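Local coordinates for protein serine protease pet (Escherichia coli, PDB 4OM9) that acts as an autotransporter enterotoxin, a serine protease secreted by enteroaggregative strains that probably cleaves the host cytoskeletal protein alpha-fodrin, at residues T88-I93 and R106-V111; Q83-T88 and V112-A117; E307-G312 and V334-A339. All coordinates share one frame; numbering follows the deposited sequence.

In the fold
From the N terminus, the chain runs along strand 82-85, turns tightly into strand 88-97 and comes back along strand 102-107. Contact 1 closes this second reversal, setting 106-111 against 88-93. The loop that follows, 112-117, then reaches back to the preceding turn, so contact 2 makes a wider loop that encloses contact 1 and shares Thr88 with it; their centres lie 9 Å apart. Contact 3 comes in series, much later, where 334-339 settles beside 307-312 in the beta-helix. Protease and stalk meet between contacts 1 and 3, about 17 Å apart from centre to centre: Tyr110 N is 3.0 Å from Ala339 O, a probable hydrogen bond.

Contact 1 of 3, residues T88-I93 and R106-V111; sequences TQYTQI and RLNKYV
The ring of Tyr90 receives Val111 on one face, the methyl carbon CG2 lying 4.0 Å from the ring centroid and 10° off its normal, a CH-pi contact. At the rim, near the ring plane, Tyr110 O approaches Tyr90 CE2 to 3.3 Å. Nearer the backbone, Tyr90 CB packs on Leu107 CD1 at 4.0 Å. A tyrosine suits this place because the flat ring serves the apolar side while its hydroxyl, hydrogen-bonded to Glu113 and to the backbone N of Val112, takes part in the polar network of the following loop.

The second flat group is the amide of Asn108. Its OD1 accepts from Thr91 N at 2.7 Å, and the donor stands above the amide plane, 56° out of it, rather than on a lone pair. The chi1 of 62° lodges CG between the backbone N and the carbonyl carbon, folding the short side chain back against its own main chain. There OD1 does the work that Asn108 O would do in a regular ladder, just where the chain begins to leave the sheet. Asn108 N still bonds to Thr91 O, at 2.6 Å, so both polar backbone atoms of Thr91 are held by one residue.

At the other side of the Gln92-Leu107 non-hydrogen-bonded pair, Ile93 N donates to Arg106 O at 2.8 Å. Ile93 CD1 lies 3.7 Å from Arg106 CG, the two side chains lying side by side and pointing the same way, while Ile93 CG2 touches Asn108 CB, those side chains crossing at about a right angle. The guanidinium of Arg106 goes on to a salt bridge with Asp294. Such an antiparallel beta hairpin, joining strands 88-97 and 102-107, is consistent with the N-terminal beta-barrel of the chymotrypsin-like PA-clan proteases.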
ATOM      1  N   THR A  88     -12.548 -19.902  16.411  1.00 34.06           N
ATOM      2  CA  THR A  88     -12.578 -21.276  16.904  1.00 35.65           C
ATOM      3  C   THR A  88     -12.592 -21.343  18.419  1.00 33.05           C
ATOM      4  O   THR A  88     -11.867 -20.592  19.083  1.00 32.85           O
ATOM      5  CB  THR A  88     -11.384 -22.077  16.373  1.00 32.81           C
ATOM      6  OG1 THR A  88     -11.276 -21.875  14.953  1.00 33.00           O
ATOM      7  CG2 THR A  88     -11.554 -23.570  16.696  1.00 33.19           C
ATOM      8  N   GLN A  89     -13.434 -22.237  18.942  1.00 37.55           N
ATOM      9  CA  GLN A  89     -13.570 -22.493  20.372  1.00 39.66           C
ATOM     10  C   GLN A  89     -12.813 -23.744  20.791  1.00 34.82           C
ATOM     11  O   GLN A  89     -12.893 -24.772  20.145  1.00 34.71           O
ATOM     12  CB  GLN A  89     -15.042 -22.642  20.762  1.00 39.96           C
ATOM     13  CG  GLN A  89     -15.757 -21.337  21.060  1.00 50.96           C
ATOM     14  CD  GLN A  89     -15.812 -20.404  19.867  1.00 56.97           C
ATOM     15  OE1 GLN A  89     -15.340 -19.258  19.927  1.00 58.10           O
ATOM     16  NE2 GLN A  89     -16.395 -20.883  18.771  1.00 59.41           N
ATOM     17  N   TYR A  90     -12.081 -23.655  21.888  1.00 33.34           N
ATOM     18  CA  TYR A  90     -11.326 -24.789  22.367  1.00 33.32           C
ATOM     19  C   TYR A  90     -11.663 -25.040  23.839  1.00 36.31           C
ATOM     20  O   TYR A  90     -11.973 -24.107  24.605  1.00 34.13           O
ATOM     21  CB  TYR A  90      -9.822 -24.562  22.199  1.00 32.52           C
ATOM     22  CG  TYR A  90      -9.371 -24.319  20.779  1.00 32.20           C
ATOM     23  CD1 TYR A  90      -9.361 -23.033  20.238  1.00 31.83           C
ATOM     24  CD2 TYR A  90      -8.933 -25.372  19.979  1.00 32.41           C
ATOM     25  CE1 TYR A  90      -8.944 -22.810  18.949  1.00 31.67           C
ATOM     26  CE2 TYR A  90      -8.508 -25.156  18.676  1.00 32.28           C
ATOM     27  CZ  TYR A  90      -8.521 -23.883  18.163  1.00 31.91           C
ATOM     28  OH  TYR A  90      -8.099 -23.672  16.867  1.00 31.92           O
ATOM     29  N   THR A  91     -11.603 -26.306  24.228  1.00 34.28           N
ATOM     30  CA  THR A  91     -11.981 -26.685  25.574  1.00 34.94           C
ATOM     31  C   THR A  91     -10.817 -27.394  26.257  1.00 34.78           C
ATOM     32  O   THR A  91     -10.215 -28.295  25.672  1.00 34.74           O
ATOM     33  CB  THR A  91     -13.243 -27.579  25.548  1.00 36.44           C
ATOM     34  OG1 THR A  91     -14.382 -26.772  25.214  1.00 39.88           O
ATOM     35  CG2 THR A  91     -13.476 -28.260  26.905  1.00 36.92           C
ATOM     36  N   GLN A  92     -10.482 -26.966  27.472  1.00 34.77           N
ATOM     37  CA  GLN A  92      -9.513 -27.681  28.299  1.00 34.87           C
ATOM     38  C   GLN A  92     -10.074 -29.064  28.649  1.00 35.95           C
ATOM     39  O   GLN A  92     -11.164 -29.161  29.199  1.00 36.79           O
ATOM     40  CB  GLN A  92      -9.198 -26.898  29.586  1.00 34.85           C
ATOM     41  CG  GLN A  92      -8.393 -27.681  30.621  1.00 35.24           C
ATOM     42  CD  GLN A  92      -8.466 -27.075  32.040  1.00 35.67           C
ATOM     43  OE1 GLN A  92      -8.193 -25.892  32.234  1.00 36.12           O
ATOM     44  NE2 GLN A  92      -8.839 -27.896  33.026  1.00 37.53           N
ATOM     45  N   ILE A  93      -9.350 -30.130  28.338  1.00 36.07           N
ATOM     46  CA  ILE A  93      -9.851 -31.448  28.700  1.00 37.22           C
ATOM     47  C   ILE A  93      -8.899 -32.159  29.642  1.00 37.59           C
ATOM     48  O   ILE A  93      -9.188 -33.244  30.108  1.00 38.65           O
ATOM     49  CB  ILE A  93     -10.132 -32.342  27.442  1.00 37.51           C
ATOM     50  CG1 ILE A  93      -8.894 -32.456  26.550  1.00 36.81           C
ATOM     51  CG2 ILE A  93     -11.318 -31.807  26.686  1.00 37.52           C
ATOM     52  CD1 ILE A  93      -8.108 -33.740  26.760  1.00 37.48           C
ATOM     53  N   ARG A 106      -4.260 -29.062  28.425  1.00 33.76           N
ATOM     54  CA  ARG A 106      -4.456 -29.756  27.166  1.00 33.89           C
ATOM     55  C   ARG A 106      -5.830 -29.382  26.631  1.00 33.89           C
ATOM     56  O   ARG A 106      -6.850 -29.649  27.277  1.00 34.50           O
ATOM     57  CB  ARG A 106      -4.347 -31.283  27.342  1.00 34.86           C
ATOM     58  CG  ARG A 106      -4.806 -32.108  26.120  1.00 35.27           C
ATOM     59  CD  ARG A 106      -3.688 -32.327  25.079  1.00 35.10           C
ATOM     60  NE  ARG A 106      -4.218 -32.944  23.865  1.00 35.52           N
ATOM     61  CZ  ARG A 106      -3.497 -33.531  22.909  1.00 36.07           C
ATOM     62  NH1 ARG A 106      -2.175 -33.603  22.995  1.00 35.86           N
ATOM     63  NH2 ARG A 106      -4.118 -34.051  21.847  1.00 36.34           N
ATOM     64  N   LEU A 107      -5.866 -28.799  25.444  1.00 33.35           N
ATOM     65  CA  LEU A 107      -7.123 -28.431  24.825  1.00 33.42           C
ATOM     66  C   LEU A 107      -7.664 -29.593  23.992  1.00 34.11           C
ATOM     67  O   LEU A 107      -6.900 -30.435  23.524  1.00 34.33           O
ATOM     68  CB  LEU A 107      -6.932 -27.174  23.974  1.00 32.64           C
ATOM     69  CG  LEU A 107      -6.544 -25.875  24.709  1.00 32.06           C
ATOM     70  CD1 LEU A 107      -6.167 -24.778  23.725  1.00 31.41           C
ATOM     71  CD2 LEU A 107      -7.667 -25.400  25.641  1.00 32.41           C
ATOM     72  N   ASN A 108      -8.978 -29.641  23.806  1.00 34.58           N
ATOM     73  CA  ASN A 108      -9.616 -30.738  23.065  1.00 36.08           C
ATOM     74  C   ASN A 108      -9.155 -30.885  21.590  1.00 35.20           C
ATOM     75  O   ASN A 108      -9.190 -31.990  21.060  1.00 35.92           O
ATOM     76  CB  ASN A 108     -11.141 -30.578  23.090  1.00 35.95           C
ATOM     77  CG  ASN A 108     -11.587 -29.305  22.423  1.00 35.37           C
ATOM     78  OD1 ASN A 108     -10.921 -28.277  22.538  1.00 34.55           O
ATOM     79  ND2 ASN A 108     -12.698 -29.365  21.689  1.00 40.69           N
ATOM     80  N   LYS A 109      -8.722 -29.784  20.959  1.00 37.65           N
ATOM     81  CA  LYS A 109      -8.249 -29.806  19.560  1.00 37.72           C
ATOM     82  C   LYS A 109      -6.994 -28.964  19.334  1.00 36.44           C
ATOM     83  O   LYS A 109      -6.663 -28.118  20.152  1.00 33.74           O
ATOM     84  CB  LYS A 109      -9.347 -29.320  18.603  1.00 36.49           C
ATOM     85  CG  LYS A 109     -10.459 -30.342  18.351  1.00 43.87           C
ATOM     86  CD  LYS A 109     -11.554 -29.725  17.491  1.00 43.01           C
ATOM     87  CE  LYS A 109     -11.712 -30.456  16.159  1.00 44.50           C
ATOM     88  NZ  LYS A 109     -12.606 -29.683  15.237  1.00 44.57           N
ATOM     89  N   TYR A 110      -6.293 -29.211  18.229  1.00 33.68           N
ATOM     90  CA  TYR A 110      -5.083 -28.449  17.919  1.00 33.13           C
ATOM     91  C   TYR A 110      -5.451 -27.013  17.570  1.00 32.51           C
ATOM     92  O   TYR A 110      -6.352 -26.778  16.762  1.00 32.72           O
ATOM     93  CB  TYR A 110      -4.301 -29.060  16.747  1.00 33.66           C
ATOM     94  CG  TYR A 110      -3.797 -30.460  16.959  1.00 34.44           C
ATOM     95  CD1 TYR A 110      -3.557 -30.954  18.239  1.00 34.46           C
ATOM     96  CD2 TYR A 110      -3.563 -31.302  15.865  1.00 35.31           C
ATOM     97  CE1 TYR A 110      -3.099 -32.268  18.415  1.00 38.41           C
ATOM     98  CE2 TYR A 110      -3.103 -32.586  16.029  1.00 36.18           C
ATOM     99  CZ  TYR A 110      -2.875 -33.084  17.304  1.00 41.00           C
ATOM    100  OH  TYR A 110      -2.423 -34.394  17.453  1.00 37.37           O
ATOM    101  N   VAL A 111      -4.745 -26.055  18.155  1.00 31.87           N
ATOM    102  CA  VAL A 111      -5.012 -24.660  17.838  1.00 31.41           C
ATOM    103  C   VAL A 111      -4.504 -24.272  16.450  1.00 31.51           C
ATOM    104  O   VAL A 111      -3.319 -24.388  16.133  1.00 31.56           O
ATOM    105  CB  VAL A 111      -4.402 -23.727  18.877  1.00 30.82           C
ATOM    106  CG1 VAL A 111      -4.599 -22.246  18.457  1.00 30.47           C
ATOM    107  CG2 VAL A 111      -5.049 -23.994  20.212  1.00 30.86           C
TER

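Contact 2 of 3, residues Q83-T88 and V112-A117; sequences QTYGST and VETRGA
A type II' beta turn from Tyr85 to Thr88, the tight end of the hairpin between strands 82-85 and 88-97, is met here by Glu113 and Thr114 of the loop after strand 102-107. The turn is closed in both directions: Thr88 N donates to Tyr85 O at 2.9 Å, and Tyr85 N to Thr88 O at 3.0 Å. Gly86 takes its first corner with positive phi, and its lack of a side chain leaves room for Glu113 CG, 3.7 Å from Gly86 N.

Glu113 makes the largest single contribution to the contact. A bend at chi2, 66°, curls its carboxylate round the turn, where Thr88 OG1 donates to OE2 at 2.7 Å. The hydroxyl comes in on the syn side, 19° out of the carboxylate plane. OE2 also lies close to Tyr85 O, a pairing of acceptors probably eased by their donors, Thr88 N on Tyr85 O and Thr88 OG1 and Tyr398 OH on OE2. A glutamate suits this place because hydroxyls reach both its oxygens, Tyr90 OH being the partner of OE1.

Nearer the Glu113 backbone the packing is apolar, with Tyr85 CB 3.8 Å from Glu113 CB. The ring then slants past Thr114, whose OG1 accepts from Gly116 N to form an ST turn, and Thr114 CG2 lies 4.0 Å from Tyr85 CD2. Beyond it, Tyr85 OH donates to Gln83 OE1 at 2.8 Å.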
ATOM      1  N   GLN A  83     -11.617 -21.620  25.600  1.00 33.29           N
ATOM      2  CA  GLN A  83     -10.701 -20.710  24.938  1.00 32.47           C
ATOM      3  C   GLN A  83     -11.102 -20.450  23.501  1.00 32.38           C
ATOM      4  O   GLN A  83     -11.450 -21.375  22.749  1.00 32.60           O
ATOM      5  CB  GLN A  83      -9.277 -21.258  25.005  1.00 31.84           C
ATOM      6  CG  GLN A  83      -8.872 -21.564  26.421  1.00 32.03           C
ATOM      7  CD  GLN A  83      -7.412 -21.889  26.567  1.00 31.50           C
ATOM      8  OE1 GLN A  83      -6.653 -21.865  25.592  1.00 30.99           O
ATOM      9  NE2 GLN A  83      -7.002 -22.210  27.793  1.00 31.73           N
ATOM     10  N   THR A  84     -11.057 -19.179  23.131  1.00 32.18           N
ATOM     11  CA  THR A  84     -11.331 -18.760  21.776  1.00 32.15           C
ATOM     12  C   THR A  84     -10.087 -18.171  21.137  1.00 31.45           C
ATOM     13  O   THR A  84      -9.458 -17.268  21.699  1.00 31.17           O
ATOM     14  CB  THR A  84     -12.448 -17.720  21.727  1.00 32.77           C
ATOM     15  OG1 THR A  84     -13.680 -18.329  22.098  1.00 35.99           O
ATOM     16  CG2 THR A  84     -12.579 -17.131  20.319  1.00 32.76           C
ATOM     17  N   TYR A  85      -9.723 -18.708  19.977  1.00 31.29           N
ATOM     18  CA  TYR A  85      -8.748 -18.067  19.116  1.00 30.89           C
ATOM     19  C   TYR A  85      -9.405 -17.915  17.746  1.00 33.76           C
ATOM     20  O   TYR A  85      -9.932 -18.902  17.194  1.00 36.62           O
ATOM     21  CB  TYR A  85      -7.458 -18.871  19.010  1.00 30.49           C
ATOM     22  CG  TYR A  85      -6.810 -19.274  20.323  1.00 30.29           C
ATOM     23  CD1 TYR A  85      -7.238 -20.401  21.017  1.00 30.50           C
ATOM     24  CD2 TYR A  85      -5.743 -18.551  20.852  1.00 29.98           C
ATOM     25  CE1 TYR A  85      -6.633 -20.788  22.205  1.00 30.39           C
ATOM     26  CE2 TYR A  85      -5.136 -18.931  22.041  1.00 29.71           C
ATOM     27  CZ  TYR A  85      -5.588 -20.056  22.711  1.00 29.99           C
ATOM     28  OH  TYR A  85      -4.988 -20.451  23.898  1.00 29.97           O
ATOM     29  N   GLY A  86      -9.385 -16.693  17.210  1.00 31.33           N
ATOM     30  CA  GLY A  86     -10.108 -16.386  15.987  1.00 31.84           C
ATOM     31  C   GLY A  86     -11.551 -16.841  16.055  1.00 32.47           C
ATOM     32  O   GLY A  86     -12.258 -16.524  17.007  1.00 32.72           O
ATOM     33  N   SER A  87     -11.969 -17.619  15.055  1.00 33.37           N
ATOM     34  CA  SER A  87     -13.338 -18.117  14.966  1.00 35.23           C
ATOM     35  C   SER A  87     -13.489 -19.488  15.575  1.00 34.93           C
ATOM     36  O   SER A  87     -14.432 -20.192  15.254  1.00 34.30           O
ATOM     37  CB  SER A  87     -13.810 -18.214  13.510  1.00 34.18           C
ATOM     38  OG  SER A  87     -13.803 -16.962  12.863  1.00 34.36           O
ATOM     39  N   THR A  88     -12.548 -19.902  16.411  1.00 34.06           N
ATOM     40  CA  THR A  88     -12.578 -21.276  16.904  1.00 35.65           C
ATOM     41  C   THR A  88     -12.592 -21.343  18.419  1.00 33.05           C
ATOM     42  O   THR A  88     -11.867 -20.592  19.083  1.00 32.85           O
ATOM     43  CB  THR A  88     -11.384 -22.077  16.373  1.00 32.81           C
ATOM     44  OG1 THR A  88     -11.276 -21.875  14.953  1.00 33.00           O
ATOM     45  CG2 THR A  88     -11.554 -23.570  16.696  1.00 33.19           C
ATOM     46  N   VAL A 112      -5.416 -23.784  15.631  1.00 31.68           N
ATOM     47  CA  VAL A 112      -5.084 -23.466  14.258  1.00 31.96           C
ATOM     48  C   VAL A 112      -4.575 -22.014  14.119  1.00 31.54           C
ATOM     49  O   VAL A 112      -3.753 -21.732  13.251  1.00 31.75           O
ATOM     50  CB  VAL A 112      -6.317 -23.736  13.357  1.00 32.53           C
ATOM     51  CG1 VAL A 112      -6.276 -22.952  12.082  1.00 33.11           C
ATOM     52  CG2 VAL A 112      -6.410 -25.211  13.046  1.00 33.40           C
ATOM     53  N   GLU A 113      -5.021 -21.117  14.995  1.00 31.09           N
ATOM     54  CA  GLU A 113      -4.788 -19.659  14.806  1.00 30.85           C
ATOM     55  C   GLU A 113      -3.390 -19.143  15.126  1.00 30.54           C
ATOM     56  O   GLU A 113      -2.961 -18.154  14.545  1.00 30.60           O
ATOM     57  CB  GLU A 113      -5.789 -18.841  15.635  1.00 30.66           C
ATOM     58  CG  GLU A 113      -7.249 -18.967  15.173  1.00 31.13           C
ATOM     59  CD  GLU A 113      -7.841 -20.378  15.356  1.00 31.42           C
ATOM     60  OE1 GLU A 113      -7.214 -21.236  16.026  1.00 31.25           O
ATOM     61  OE2 GLU A 113      -8.942 -20.617  14.811  1.00 31.93           O
ATOM     62  N   THR A 114      -2.692 -19.771  16.069  1.00 31.50           N
ATOM     63  CA  THR A 114      -1.375 -19.283  16.471  1.00 32.70           C
ATOM     64  C   THR A 114      -0.428 -20.437  16.685  1.00 35.45           C
ATOM     65  O   THR A 114      -0.862 -21.547  17.001  1.00 36.90           O
ATOM     66  CB  THR A 114      -1.444 -18.417  17.752  1.00 32.90           C
ATOM     67  OG1 THR A 114      -0.126 -18.252  18.294  1.00 36.03           O
ATOM     68  CG2 THR A 114      -2.336 -19.049  18.803  1.00 31.03           C
ATOM     69  N   ARG A 115       0.867 -20.201  16.497  1.00 31.03           N
ATOM     70  CA  ARG A 115       1.838 -21.263  16.739  1.00 33.19           C
ATOM     71  C   ARG A 115       2.247 -21.292  18.211  1.00 34.21           C
ATOM     72  O   ARG A 115       3.003 -22.176  18.634  1.00 31.34           O
ATOM     73  CB  ARG A 115       3.063 -21.120  15.837  1.00 32.87           C
ATOM     74  CG  ARG A 115       2.882 -21.753  14.450  1.00 33.95           C
ATOM     75  CD  ARG A 115       1.969 -20.919  13.588  1.00 31.92           C
ATOM     76  NE  ARG A 115       2.591 -19.630  13.288  1.00 34.98           N
ATOM     77  CZ  ARG A 115       1.933 -18.497  13.029  1.00 36.88           C
ATOM     78  NH1 ARG A 115       0.603 -18.453  13.038  1.00 34.99           N
ATOM     79  NH2 ARG A 115       2.619 -17.394  12.776  1.00 36.45           N
ATOM     80  N   GLY A 116       1.721 -20.346  18.985  1.00 29.86           N
ATOM     81  CA  GLY A 116       1.895 -20.338  20.429  1.00 29.61           C
ATOM     82  C   GLY A 116       3.085 -19.518  20.899  1.00 29.54           C
ATOM     83  O   GLY A 116       3.925 -19.120  20.097  1.00 30.54           O
ATOM     84  N   ALA A 117       3.172 -19.258  22.197  1.00 30.88           N
ATOM     85  CA  ALA A 117       4.277 -18.441  22.696  1.00 31.87           C
ATOM     86  C   ALA A 117       5.528 -19.300  22.878  1.00 31.18           C
ATOM     87  O   ALA A 117       5.424 -20.511  23.083  1.00 29.98           O
ATOM     88  CB  ALA A 117       3.892 -17.747  23.999  1.00 29.13           C
TER

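Contact 3 of 3, residues E307-G312 and V334-A339; sequences ENLDLG and VTFKGA
Leu309 and Phe336 both carry CG anti to the backbone N (chi1 180° and 172°), which sends the two side chains out side by side from the same face of a parallel strand pair. Leu309 CD2 rests 3.8 Å from Phe336 CD1. Leu311 reaches the same ring from its edge, in plane, with Leu311 CG 3.6 Å from Phe336 CE1. The Phe336 ring also stacks with that of Phe316; a large aromatic suits this buried place because it meets leucines and a second ring at once.

The backbones are laced by Leu309 N to Thr335 O, Lys337 N to Leu309 O and Leu311 N to Lys337 O, the last at 2.8 Å. Before the strand starts, Asn308 extends the ladder with its side chain: OD1 accepts from Thr335 N at 2.9 Å, the donor 51° above the amide plane. Water 1 bridges Leu309 O and Thr335 OG1.

On the other face Asp310 and Lys337 run alongside each other, though Asp310 OD2 and Lys337 NZ stay 5.0 Å apart. Asp310 OD1 instead accepts from Gly312 N, an Asx turn that bends the chain after the strand. Parallel strands stacked 27 residues apart, with hydrophobic side chains inward, are typical of the right-handed beta-helix of autotransporter passenger domains.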
ATOM      1  N   GLU A 307     -11.867 -49.304   9.449  1.00 43.89           N
ATOM      2  CA  GLU A 307     -13.151 -48.827   9.924  1.00 45.06           C
ATOM      3  C   GLU A 307     -12.972 -47.367  10.280  1.00 42.31           C
ATOM      4  O   GLU A 307     -11.857 -46.852  10.246  1.00 40.95           O
ATOM      5  CB  GLU A 307     -13.625 -49.637  11.146  1.00 46.26           C
ATOM      6  CG  GLU A 307     -12.565 -49.726  12.242  1.00 45.55           C
ATOM      7  CD  GLU A 307     -12.976 -50.580  13.442  1.00 56.93           C
ATOM      8  OE1 GLU A 307     -13.721 -51.572  13.270  1.00 63.90           O
ATOM      9  OE2 GLU A 307     -12.536 -50.258  14.567  1.00 53.59           O
ATOM     10  N   ASN A 308     -14.070 -46.707  10.612  1.00 42.37           N
ATOM     11  CA  ASN A 308     -14.010 -45.366  11.136  1.00 40.80           C
ATOM     12  C   ASN A 308     -13.115 -45.357  12.360  1.00 41.77           C
ATOM     13  O   ASN A 308     -13.182 -46.261  13.194  1.00 41.26           O
ATOM     14  CB  ASN A 308     -15.404 -44.861  11.473  1.00 41.39           C
ATOM     15  CG  ASN A 308     -16.252 -44.686  10.243  1.00 44.06           C
ATOM     16  OD1 ASN A 308     -15.744 -44.756   9.124  1.00 46.20           O
ATOM     17  ND2 ASN A 308     -17.545 -44.459  10.433  1.00 42.95           N
ATOM     18  N   LEU A 309     -12.234 -44.364  12.409  1.00 46.35           N
ATOM     19  CA  LEU A 309     -11.360 -44.155  13.538  1.00 44.71           C
ATOM     20  C   LEU A 309     -11.729 -42.821  14.192  1.00 44.41           C
ATOM     21  O   LEU A 309     -11.760 -41.775  13.534  1.00 40.34           O
ATOM     22  CB  LEU A 309      -9.885 -44.176  13.114  1.00 40.71           C
ATOM     23  CG  LEU A 309      -8.901 -43.954  14.283  1.00 40.24           C
ATOM     24  CD1 LEU A 309      -8.870 -45.178  15.219  1.00 39.19           C
ATOM     25  CD2 LEU A 309      -7.505 -43.604  13.799  1.00 37.08           C
ATOM     26  N   ASP A 310     -12.052 -42.890  15.481  1.00 41.51           N
ATOM     27  CA  ASP A 310     -12.361 -41.728  16.279  1.00 39.57           C
ATOM     28  C   ASP A 310     -11.344 -41.717  17.399  1.00 38.66           C
ATOM     29  O   ASP A 310     -11.381 -42.592  18.280  1.00 38.79           O
ATOM     30  CB  ASP A 310     -13.797 -41.771  16.833  1.00 39.90           C
ATOM     31  CG  ASP A 310     -14.194 -40.456  17.541  1.00 45.02           C
ATOM     32  OD1 ASP A 310     -13.292 -39.679  17.926  1.00 39.82           O
ATOM     33  OD2 ASP A 310     -15.411 -40.199  17.709  1.00 48.68           O
ATOM     34  N   LEU A 311     -10.442 -40.736  17.352  1.00 34.48           N
ATOM     35  CA  LEU A 311      -9.324 -40.673  18.279  1.00 36.53           C
ATOM     36  C   LEU A 311      -9.672 -39.875  19.515  1.00 33.89           C
ATOM     37  O   LEU A 311      -8.805 -39.606  20.330  1.00 34.82           O
ATOM     38  CB  LEU A 311      -8.087 -40.064  17.618  1.00 33.26           C
ATOM     39  CG  LEU A 311      -7.063 -40.962  16.918  1.00 38.02           C
ATOM     40  CD1 LEU A 311      -5.677 -40.352  17.036  1.00 32.44           C
ATOM     41  CD2 LEU A 311      -7.068 -42.407  17.427  1.00 38.69           C
ATOM     42  N   GLY A 312     -10.943 -39.512  19.649  1.00 35.92           N
ATOM     43  CA  GLY A 312     -11.380 -38.665  20.740  1.00 35.24           C
ATOM     44  C   GLY A 312     -10.548 -37.390  20.850  1.00 34.68           C
ATOM     45  O   GLY A 312     -10.508 -36.562  19.937  1.00 32.27           O
ATOM     46  N   VAL A 334     -14.133 -44.891   5.006  1.00 47.61           N
ATOM     47  CA  VAL A 334     -13.905 -44.655   6.434  1.00 46.45           C
ATOM     48  C   VAL A 334     -13.572 -43.194   6.758  1.00 42.38           C
ATOM     49  O   VAL A 334     -12.927 -42.479   5.978  1.00 40.92           O
ATOM     50  CB  VAL A 334     -12.775 -45.561   6.988  1.00 45.29           C
ATOM     51  CG1 VAL A 334     -13.108 -47.019   6.766  1.00 46.22           C
ATOM     52  CG2 VAL A 334     -11.450 -45.228   6.329  1.00 39.50           C
ATOM     53  N   THR A 335     -14.016 -42.751   7.925  1.00 51.65           N
ATOM     54  CA  THR A 335     -13.755 -41.391   8.355  1.00 45.42           C
ATOM     55  C   THR A 335     -12.741 -41.359   9.485  1.00 46.45           C
ATOM     56  O   THR A 335     -12.600 -42.318  10.250  1.00 47.56           O
ATOM     57  CB  THR A 335     -15.050 -40.690   8.799  1.00 51.46           C
ATOM     58  OG1 THR A 335     -15.570 -41.340   9.963  1.00 48.35           O
ATOM     59  CG2 THR A 335     -16.106 -40.741   7.674  1.00 46.82           C
ATOM     60  N   PHE A 336     -12.003 -40.260   9.562  1.00 47.62           N
ATOM     61  CA  PHE A 336     -11.196 -39.997  10.733  1.00 44.42           C
ATOM     62  C   PHE A 336     -11.733 -38.797  11.488  1.00 44.83           C
ATOM     63  O   PHE A 336     -12.223 -37.837  10.881  1.00 44.78           O
ATOM     64  CB  PHE A 336      -9.741 -39.752  10.369  1.00 39.79           C
ATOM     65  CG  PHE A 336      -8.905 -39.277  11.533  1.00 37.72           C
ATOM     66  CD1 PHE A 336      -8.600 -40.136  12.578  1.00 40.35           C
ATOM     67  CD2 PHE A 336      -8.428 -37.977  11.574  1.00 36.65           C
ATOM     68  CE1 PHE A 336      -7.828 -39.716  13.641  1.00 39.35           C
ATOM     69  CE2 PHE A 336      -7.653 -37.535  12.640  1.00 37.60           C
ATOM     70  CZ  PHE A 336      -7.355 -38.405  13.681  1.00 39.60           C
ATOM     71  N   LYS A 337     -11.637 -38.866  12.813  1.00 42.70           N
ATOM     72  CA  LYS A 337     -11.996 -37.754  13.679  1.00 43.73           C
ATOM     73  C   LYS A 337     -11.044 -37.693  14.856  1.00 41.09           C
ATOM     74  O   LYS A 337     -10.650 -38.733  15.399  1.00 43.36           O
ATOM     75  CB  LYS A 337     -13.431 -37.890  14.181  1.00 41.81           C
ATOM     76  CG  LYS A 337     -13.860 -36.756  15.091  1.00 44.72           C
ATOM     77  CD  LYS A 337     -15.319 -36.879  15.486  1.00 46.00           C
ATOM     78  CE  LYS A 337     -15.745 -35.714  16.368  1.00 53.17           C
ATOM     79  NZ  LYS A 337     -17.218 -35.716  16.612  1.00 61.72           N
ATOM     80  N   GLY A 338     -10.685 -36.478  15.254  1.00 38.48           N
ATOM     81  CA  GLY A 338      -9.867 -36.269  16.437  1.00 37.50           C
ATOM     82  C   GLY A 338      -9.434 -34.826  16.633  1.00 29.72           C
ATOM     83  O   GLY A 338     -10.115 -33.895  16.224  1.00 29.64           O
ATOM     84  N   ALA A 339      -8.273 -34.661  17.262  1.00 36.18           N
ATOM     85  CA  ALA A 339      -7.728 -33.356  17.629  1.00 33.80           C
ATOM     86  C   ALA A 339      -7.292 -32.580  16.395  1.00 32.29           C
ATOM     87  O   ALA A 339      -7.284 -31.363  16.387  1.00 30.97           O
ATOM     88  CB  ALA A 339      -6.562 -33.536  18.579  1.00 31.32           C
TER
HETATM   89  O   HOH W   1     -14.399 -41.043  12.495  1.00 40.16           O